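Local coordinates for protein pumilio homolog 23 (Arabidopsis thaliana, PDB 5WZJ) that binds single-stranded RNA in a sequence-specific way through its pumilio repeats, reading a short element of 18S ribosomal RNA base by base, at residues V232-T235 with A236-M240; F286-L289 with V290-I293. All coordinates share one frame; numbering follows the deposited sequence.

Contact 1: V232-T235 with A236-M240. With nucleotides of chain B.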
ATOM      1  N   VAL A 232      -2.152  12.439 -10.728  1.00 14.19           N
ATOM      2  CA  VAL A 232      -1.146  12.345 -11.785  1.00 10.55           C
ATOM      3  C   VAL A 232       0.245  12.613 -11.217  1.00 12.74           C
ATOM      4  O   VAL A 232       1.191  11.852 -11.452  1.00 15.41           O
ATOM      5  CB  VAL A 232      -1.481  13.320 -12.930  1.00 11.06           C
ATOM      6  CG1 VAL A 232      -0.332  13.348 -13.957  1.00 12.63           C
ATOM      7  CG2 VAL A 232      -2.813  12.924 -13.613  1.00  8.13           C
ATOM      8  N   LEU A 233       0.387  13.697 -10.455  1.00 12.27           N
ATOM      9  CA  LEU A 233       1.702  14.058  -9.933  1.00 15.42           C
ATOM     10  C   LEU A 233       2.205  13.044  -8.904  1.00 14.57           C
ATOM     11  O   LEU A 233       3.416  12.813  -8.813  1.00 13.37           O
ATOM     12  CB  LEU A 233       1.661  15.460  -9.327  1.00 14.38           C
ATOM     13  CG  LEU A 233       1.436  16.607 -10.328  1.00 20.19           C
ATOM     14  CD1 LEU A 233       1.370  17.935  -9.602  1.00 19.37           C
ATOM     15  CD2 LEU A 233       2.526  16.644 -11.355  1.00 23.67           C
ATOM     16  N   GLN A 234       1.301  12.435  -8.128  1.00 12.11           N
ATOM     17  CA  GLN A 234       1.700  11.361  -7.218  1.00 12.87           C
ATOM     18  C   GLN A 234       2.318  10.202  -7.979  1.00 14.86           C
ATOM     19  O   GLN A 234       3.387   9.700  -7.607  1.00 17.74           O
ATOM     20  CB  GLN A 234       0.501  10.853  -6.423  1.00 10.30           C
ATOM     21  CG  GLN A 234      -0.039  11.846  -5.389  1.00 13.17           C
ATOM     22  CD  GLN A 234      -1.396  11.405  -4.882  1.00 15.03           C
ATOM     23  OE1 GLN A 234      -1.578  10.243  -4.494  1.00 15.96           O
ATOM     24  NE2 GLN A 234      -2.371  12.303  -4.934  1.00 16.18           N
ATOM     25  N   THR A 235       1.644   9.747  -9.037  1.00 11.84           N
ATOM     26  CA  THR A 235       2.186   8.656  -9.842  1.00 14.41           C
ATOM     27  C   THR A 235       3.561   9.024 -10.396  1.00 19.23           C
ATOM     28  O   THR A 235       4.522   8.252 -10.282  1.00 13.51           O
ATOM     29  CB  THR A 235       1.200   8.303 -10.959  1.00 14.78           C
ATOM     30  OG1 THR A 235       0.008   7.786 -10.365  1.00 13.92           O
ATOM     31  CG2 THR A 235       1.775   7.264 -11.912  1.00 12.81           C
ATOM     32  N   ALA A 236       3.693  10.231 -10.944  1.00 14.77           N
ATOM     33  CA  ALA A 236       4.990  10.639 -11.483  1.00 13.08           C
ATOM     34  C   ALA A 236       6.077  10.598 -10.410  1.00 17.06           C
ATOM     35  O   ALA A 236       7.185  10.102 -10.656  1.00 15.17           O
ATOM     36  CB  ALA A 236       4.894  12.036 -12.098  1.00  8.82           C
ATOM     37  N   LEU A 237       5.782  11.092  -9.204  1.00 14.06           N
ATOM     38  CA  LEU A 237       6.824  11.116  -8.182  1.00 15.37           C
ATOM     39  C   LEU A 237       7.241   9.699  -7.785  1.00 21.89           C
ATOM     40  O   LEU A 237       8.437   9.421  -7.624  1.00 19.66           O
ATOM     41  CB  LEU A 237       6.351  11.900  -6.962  1.00 11.17           C
ATOM     42  CG  LEU A 237       6.248  13.415  -7.121  1.00 19.49           C
ATOM     43  CD1 LEU A 237       5.358  13.998  -6.024  1.00 12.67           C
ATOM     44  CD2 LEU A 237       7.639  14.054  -7.067  1.00 17.11           C
ATOM     45  N   ARG A 238       6.269   8.791  -7.634  1.00 13.82           N
ATOM     46  CA  ARG A 238       6.588   7.400  -7.304  1.00 14.11           C
ATOM     47  C   ARG A 238       7.481   6.767  -8.360  1.00 19.90           C
ATOM     48  O   ARG A 238       8.399   6.006  -8.029  1.00 19.49           O
ATOM     49  CB  ARG A 238       5.308   6.572  -7.153  1.00 20.87           C
ATOM     50  CG  ARG A 238       4.474   6.902  -5.927  1.00 23.79           C
ATOM     51  CD  ARG A 238       3.319   5.923  -5.772  1.00 37.55           C
ATOM     52  NE  ARG A 238       2.061   6.585  -5.427  1.00 52.00           N
ATOM     53  CZ  ARG A 238       1.600   6.729  -4.187  1.00 57.50           C
ATOM     54  NH1 ARG A 238       2.302   6.257  -3.149  1.00 54.26           N
ATOM     55  NH2 ARG A 238       0.437   7.354  -3.986  1.00 59.09           N
ATOM     56  N   LEU A 239       7.223   7.062  -9.638  1.00 13.05           N
ATOM     57  CA  LEU A 239       8.055   6.520 -10.710  1.00 15.91           C
ATOM     58  C   LEU A 239       9.482   7.074 -10.671  1.00 19.93           C
ATOM     59  O   LEU A 239      10.387   6.464 -11.242  1.00 20.12           O
ATOM     60  CB  LEU A 239       7.409   6.819 -12.072  1.00 12.37           C
ATOM     61  CG  LEU A 239       6.019   6.188 -12.298  1.00 18.72           C
ATOM     62  CD1 LEU A 239       5.359   6.735 -13.554  1.00 15.78           C
ATOM     63  CD2 LEU A 239       6.101   4.669 -12.377  1.00 18.17           C
ATOM     64  N   MET A 240       9.703   8.216 -10.017  1.00 16.90           N
ATOM     65  CA  MET A 240      11.015   8.849  -9.957  1.00 17.04           C
ATOM     66  C   MET A 240      11.783   8.496  -8.690  1.00 18.68           C
ATOM     67  O   MET A 240      12.815   9.124  -8.407  1.00 16.73           O
ATOM     68  CB  MET A 240      10.868  10.370 -10.075  1.00 23.12           C
ATOM     69  CG  MET A 240      10.479  10.849 -11.470  1.00 18.28           C
ATOM     70  SD  MET A 240      11.807  10.535 -12.664  1.00 18.64           S
ATOM     71  CE  MET A 240      11.117  11.297 -14.152  1.00 16.96           C
TER
ATOM     72  P     A B   8     -12.871  10.121   2.058  1.00 28.48           P
ATOM     73  OP1   A B   8     -14.143  10.688   1.548  1.00 29.81           O
ATOM     74  OP2   A B   8     -12.823   8.727   2.538  1.00 30.04           O
ATOM     75  O5'   A B   8     -11.749  10.234   0.945  1.00 28.47           O
ATOM     76  C5'   A B   8     -11.741   9.363  -0.162  1.00 37.36           C
ATOM     77  C4'   A B   8     -11.728  10.176  -1.420  1.00 38.77           C
ATOM     78  O4'   A B   8     -10.452  10.860  -1.544  1.00 25.30           O
ATOM     79  C3'   A B   8     -11.892   9.393  -2.713  1.00 37.83           C
ATOM     80  O3'   A B   8     -13.274   9.211  -3.015  1.00 46.17           O
ATOM     81  C2'   A B   8     -11.193  10.279  -3.721  1.00 35.60           C
ATOM     82  O2'   A B   8     -12.082  11.337  -4.055  1.00 24.90           O
ATOM     83  C1'   A B   8     -10.039  10.859  -2.883  1.00 26.85           C
ATOM     84  N9    A B   8      -8.767  10.100  -2.951  1.00 22.12           N
ATOM     85  C8    A B   8      -8.473   8.798  -2.593  1.00 20.42           C
ATOM     86  N7    A B   8      -7.204   8.474  -2.761  1.00 22.40           N
ATOM     87  C5    A B   8      -6.610   9.635  -3.229  1.00 19.43           C
ATOM     88  C6    A B   8      -5.288   9.976  -3.587  1.00 18.03           C
ATOM     89  N6    A B   8      -4.234   9.153  -3.559  1.00 15.32           N
ATOM     90  N1    A B   8      -5.070  11.244  -4.010  1.00 17.09           N
ATOM     91  C2    A B   8      -6.085  12.117  -4.067  1.00 18.60           C
ATOM     92  N3    A B   8      -7.361  11.912  -3.761  1.00 14.55           N
ATOM     93  C4    A B   8      -7.557  10.643  -3.332  1.00 17.82           C
TER
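The amide of Gln234 and the guanidinium of Arg238 stand side by side one helical turn apart, their planes turned 64° from each other, with Gln234 OE1 coming to the guanidinium obliquely, 3.6 Å from Arg238 NH2. At its outer end the amide meets A8 of chain B: the base sends N6 to Gln234 OE1 (3.0 Å), and Gln234 NE2 gives a nearly straight bond to N1 (3.0 Å, 171°). Glutamine suits this place because one amide offers both the acceptor and the donor that adenine requires. Its chain runs extended beyond CG (chi2 167°), which carries the amide outward to the base. NE2 also bonds to Ser230 OG, steadying the amide, while the adenine decides which way round it sits. Further along, CG2 of Thr235 lies 4.0 Å from CD1 of Leu239, and OG1 of Thr235 bonds to the carbonyl of Leu169. Regular helical bonds, such as Arg238 N to Gln234 O at 3.0 Å, set this spacing. The segment belongs to helix 227-239 of Pumilio repeat 4: Val232, Thr235 and Leu239 pack on helix 146-160, Leu233 and Ala236 on helix 202-213, and Leu237 on helices 244-254 and 284-296.

Contact 2: F286-L289 with V290-I293. With nucleotides of chain B.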
ATOM      1  N   PHE A 286      -3.983  17.886  -1.770  1.00 12.38           N
ATOM      2  CA  PHE A 286      -2.575  18.238  -1.556  1.00 15.52           C
ATOM      3  C   PHE A 286      -1.929  17.339  -0.510  1.00 15.32           C
ATOM      4  O   PHE A 286      -0.739  16.998  -0.617  1.00 17.28           O
ATOM      5  CB  PHE A 286      -2.465  19.708  -1.144  1.00 11.91           C
ATOM      6  CG  PHE A 286      -1.062  20.244  -1.132  1.00 12.61           C
ATOM      7  CD1 PHE A 286      -0.219  20.071  -2.226  1.00 12.87           C
ATOM      8  CD2 PHE A 286      -0.591  20.946  -0.036  1.00 13.65           C
ATOM      9  CE1 PHE A 286       1.080  20.586  -2.211  1.00 10.39           C
ATOM     10  CE2 PHE A 286       0.706  21.467  -0.014  1.00 18.41           C
ATOM     11  CZ  PHE A 286       1.539  21.291  -1.112  1.00 11.07           C
ATOM     12  N   SER A 287      -2.680  16.979   0.535  1.00 16.62           N
ATOM     13  CA  SER A 287      -2.104  16.120   1.568  1.00 18.34           C
ATOM     14  C   SER A 287      -1.643  14.798   0.972  1.00 13.34           C
ATOM     15  O   SER A 287      -0.530  14.337   1.260  1.00 18.14           O
ATOM     16  CB  SER A 287      -3.104  15.892   2.708  1.00 17.01           C
ATOM     17  OG  SER A 287      -4.276  15.242   2.248  1.00 17.91           O
ATOM     18  N   HIS A 288      -2.457  14.197   0.097  1.00 13.25           N
ATOM     19  CA  HIS A 288      -2.011  12.978  -0.586  1.00 11.46           C
ATOM     20  C   HIS A 288      -0.742  13.221  -1.396  1.00 18.27           C
ATOM     21  O   HIS A 288       0.154  12.364  -1.441  1.00 15.32           O
ATOM     22  CB  HIS A 288      -3.113  12.443  -1.502  1.00 14.71           C
ATOM     23  CG  HIS A 288      -4.142  11.615  -0.805  1.00 19.20           C
ATOM     24  ND1 HIS A 288      -5.381  12.106  -0.449  1.00 21.29           N
ATOM     25  CD2 HIS A 288      -4.124  10.319  -0.418  1.00 12.71           C
ATOM     26  CE1 HIS A 288      -6.086  11.141   0.119  1.00 12.84           C
ATOM     27  NE2 HIS A 288      -5.344  10.051   0.155  1.00 15.89           N
ATOM     28  N   LEU A 289      -0.656  14.371  -2.073  1.00 13.68           N
ATOM     29  CA  LEU A 289       0.546  14.681  -2.851  1.00 12.39           C
ATOM     30  C   LEU A 289       1.773  14.814  -1.948  1.00 15.32           C
ATOM     31  O   LEU A 289       2.853  14.304  -2.269  1.00 16.73           O
ATOM     32  CB  LEU A 289       0.344  15.973  -3.652  1.00 10.26           C
ATOM     33  CG  LEU A 289       1.491  16.429  -4.575  1.00 14.40           C
ATOM     34  CD1 LEU A 289       1.971  15.286  -5.471  1.00 10.10           C
ATOM     35  CD2 LEU A 289       1.028  17.587  -5.446  1.00 13.13           C
ATOM     36  N   VAL A 290       1.639  15.531  -0.828  1.00 14.12           N
ATOM     37  CA  VAL A 290       2.806  15.752   0.023  1.00 14.45           C
ATOM     38  C   VAL A 290       3.258  14.448   0.697  1.00 16.78           C
ATOM     39  O   VAL A 290       4.455  14.260   0.950  1.00 14.02           O
ATOM     40  CB  VAL A 290       2.521  16.864   1.049  1.00 16.23           C
ATOM     41  CG1 VAL A 290       3.743  17.092   1.950  1.00 13.04           C
ATOM     42  CG2 VAL A 290       2.150  18.170   0.329  1.00 17.50           C
ATOM     43  N   GLU A 291       2.326  13.531   0.990  1.00 15.26           N
ATOM     44  CA  GLU A 291       2.720  12.196   1.447  1.00 22.98           C
ATOM     45  C   GLU A 291       3.739  11.584   0.500  1.00 20.21           C
ATOM     46  O   GLU A 291       4.759  11.039   0.930  1.00 15.99           O
ATOM     47  CB  GLU A 291       1.513  11.260   1.542  1.00 16.29           C
ATOM     48  CG  GLU A 291       0.532  11.518   2.673  1.00 18.75           C
ATOM     49  CD  GLU A 291      -0.559  10.466   2.659  1.00 19.79           C
ATOM     50  OE1 GLU A 291      -1.731  10.800   2.383  1.00 18.77           O
ATOM     51  OE2 GLU A 291      -0.216   9.282   2.856  1.00 22.13           O
ATOM     52  N   VAL A 292       3.475  11.675  -0.801  1.00 13.30           N
ATOM     53  CA  VAL A 292       4.363  11.045  -1.770  1.00 11.17           C
ATOM     54  C   VAL A 292       5.674  11.815  -1.875  1.00 14.70           C
ATOM     55  O   VAL A 292       6.753  11.217  -1.952  1.00 19.12           O
ATOM     56  CB  VAL A 292       3.661  10.910  -3.132  1.00 11.97           C
ATOM     57  CG1 VAL A 292       4.630  10.330  -4.157  1.00 13.48           C
ATOM     58  CG2 VAL A 292       2.441   9.989  -2.997  1.00 15.42           C
ATOM     59  N   ILE A 293       5.608  13.150  -1.860  1.00 13.28           N
ATOM     60  CA  ILE A 293       6.825  13.959  -1.847  1.00 12.65           C
ATOM     61  C   ILE A 293       7.753  13.520  -0.717  1.00 17.97           C
ATOM     62  O   ILE A 293       8.963  13.325  -0.915  1.00 15.55           O
ATOM     63  CB  ILE A 293       6.479  15.453  -1.735  1.00 13.37           C
ATOM     64  CG1 ILE A 293       5.879  15.954  -3.054  1.00 16.94           C
ATOM     65  CG2 ILE A 293       7.719  16.255  -1.388  1.00 12.42           C
ATOM     66  CD1 ILE A 293       5.306  17.350  -2.953  1.00 13.56           C
TER
ATOM     67  P     G B   7     -12.334   7.977   6.970  1.00 31.54           P
ATOM     68  OP1   G B   7     -13.723   8.384   7.285  1.00 30.37           O
ATOM     69  OP2   G B   7     -11.978   6.712   6.288  1.00 28.87           O
ATOM     70  O5'   G B   7     -11.694   9.086   6.020  1.00 26.09           O
ATOM     71  C5'   G B   7     -11.896  10.463   6.274  1.00 27.71           C
ATOM     72  C4'   G B   7     -11.119  11.317   5.302  1.00 28.28           C
ATOM     73  O4'   G B   7      -9.712  11.343   5.657  1.00 27.27           O
ATOM     74  C3'   G B   7     -11.111  10.841   3.861  1.00 29.80           C
ATOM     75  O3'   G B   7     -12.322  11.126   3.187  1.00 30.95           O
ATOM     76  C2'   G B   7      -9.892  11.562   3.295  1.00 25.62           C
ATOM     77  O2'   G B   7     -10.203  12.917   3.024  1.00 29.34           O
ATOM     78  C1'   G B   7      -8.931  11.514   4.492  1.00 25.89           C
ATOM     79  N9    G B   7      -7.999  10.383   4.367  1.00 24.50           N
ATOM     80  C8    G B   7      -8.265   9.052   4.592  1.00 20.54           C
ATOM     81  N7    G B   7      -7.237   8.294   4.346  1.00 21.72           N
ATOM     82  C5    G B   7      -6.243   9.165   3.923  1.00 22.32           C
ATOM     83  C6    G B   7      -4.906   8.918   3.516  1.00 22.21           C
ATOM     84  O6    G B   7      -4.326   7.833   3.452  1.00 19.09           O
ATOM     85  N1    G B   7      -4.227  10.082   3.174  1.00 21.36           N
ATOM     86  C2    G B   7      -4.789  11.333   3.205  1.00 23.11           C
ATOM     87  N2    G B   7      -3.994  12.345   2.829  1.00 22.61           N
ATOM     88  N3    G B   7      -6.039  11.578   3.578  1.00 25.17           N
ATOM     89  C4    G B   7      -6.702  10.459   3.921  1.00 26.67           C
ATOM     90  P     A B   8     -12.871  10.121   2.058  1.00 28.48           P
ATOM     91  OP1   A B   8     -14.143  10.688   1.548  1.00 29.81           O
ATOM     92  OP2   A B   8     -12.823   8.727   2.538  1.00 30.04           O
ATOM     93  O5'   A B   8     -11.749  10.234   0.945  1.00 28.47           O
ATOM     94  C5'   A B   8     -11.741   9.363  -0.162  1.00 37.36           C
ATOM     95  C4'   A B   8     -11.728  10.176  -1.420  1.00 38.77           C
ATOM     96  O4'   A B   8     -10.452  10.860  -1.544  1.00 25.30           O
ATOM     97  C3'   A B   8     -11.892   9.393  -2.713  1.00 37.83           C
ATOM     98  O3'   A B   8     -13.274   9.211  -3.015  1.00 46.17           O
ATOM     99  C2'   A B   8     -11.193  10.279  -3.721  1.00 35.60           C
ATOM    100  O2'   A B   8     -12.082  11.337  -4.055  1.00 24.90           O
ATOM    101  C1'   A B   8     -10.039  10.859  -2.883  1.00 26.85           C
ATOM    102  N9    A B   8      -8.767  10.100  -2.951  1.00 22.12           N
ATOM    103  C8    A B   8      -8.473   8.798  -2.593  1.00 20.42           C
ATOM    104  N7    A B   8      -7.204   8.474  -2.761  1.00 22.40           N
ATOM    105  C5    A B   8      -6.610   9.635  -3.229  1.00 19.43           C
ATOM    106  C6    A B   8      -5.288   9.976  -3.587  1.00 18.03           C
ATOM    107  N6    A B   8      -4.234   9.153  -3.559  1.00 15.32           N
ATOM    108  N1    A B   8      -5.070  11.244  -4.010  1.00 17.09           N
ATOM    109  C2    A B   8      -6.085  12.117  -4.067  1.00 18.60           C
ATOM    110  N3    A B   8      -7.361  11.912  -3.761  1.00 14.55           N
ATOM    111  C4    A B   8      -7.557  10.643  -3.332  1.00 17.82           C
TER
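Ser287 and Glu291, one turn apart on the same helix, share the Watson-Crick edge of G7 of chain B. OE1 of Glu291 accepts from both N1 (2.7 Å) and N2 (2.8 Å) of the guanine, and the OG of Ser287 takes N2 as well, at 3.0 Å. A carboxylate suits guanine, whose edge here presents N-H groups, and a serine is short enough to meet the exocyclic amine without crowding the base. His288 is stacked between G7 and A8 of chain B: C2 of G7 lies 3.3 Å above one face of its ring and C6 of A8 3.3 Å from the opposite face, both offset toward the rim. The imidazole is flat and small enough to slide between two successive bases. A leucine in place of His288 would probably lose this flat layer, leaving both bases without their stacking partner and freer to tilt.

Second-shell bonds hold these groups. Arg181 forms a salt bridge with OE2 of Glu291, which would favour the charged carboxylate, while ND1 of His288 is hydrogen-bonded to the carbonyl oxygen of Asn284, which holds the turn of the ring. The OG of Ser287 lies between its own N and carbonyl carbon (chi1 61°), where it also bonds to the carbonyls of Asp283 and Asn284. Away from the RNA, CG2 of Val290 sits over the centre of the Phe286 ring in a CH-pi contact, 3.5 Å from the centroid and 13° off the normal, and Val290 also packs on Val326, Met305 and Phe310. Two edge-reading side chains four residues apart, with a stacking residue next to the first, form the three-residue base-recognition code of a PUF repeat, here Pumilio repeat 5.

Contacts 1 and 2 lie on the RNA-binding helices of consecutive repeats, Pumilio 4 and Pumilio 5, with their centres about 10 Å apart, and they serve adjacent nucleotides of chain B. A8 is the shared element: residues 232-240 read its edge, whereas residues 286-293 supply a ring against its face and read G7 themselves. The two helices also touch directly. NE2 of Gln234 packs 3.5 Å from CB of His288, so the group reading the adenine and the residue stacking on it meet beside the base. Farther from the RNA, Leu237 CD1 lies 3.6 Å from Ile293 CG1 in apolar packing, and the guanidinium of Arg238 packs its NH2 against the methyl CG2 of Val292 (3.5 Å).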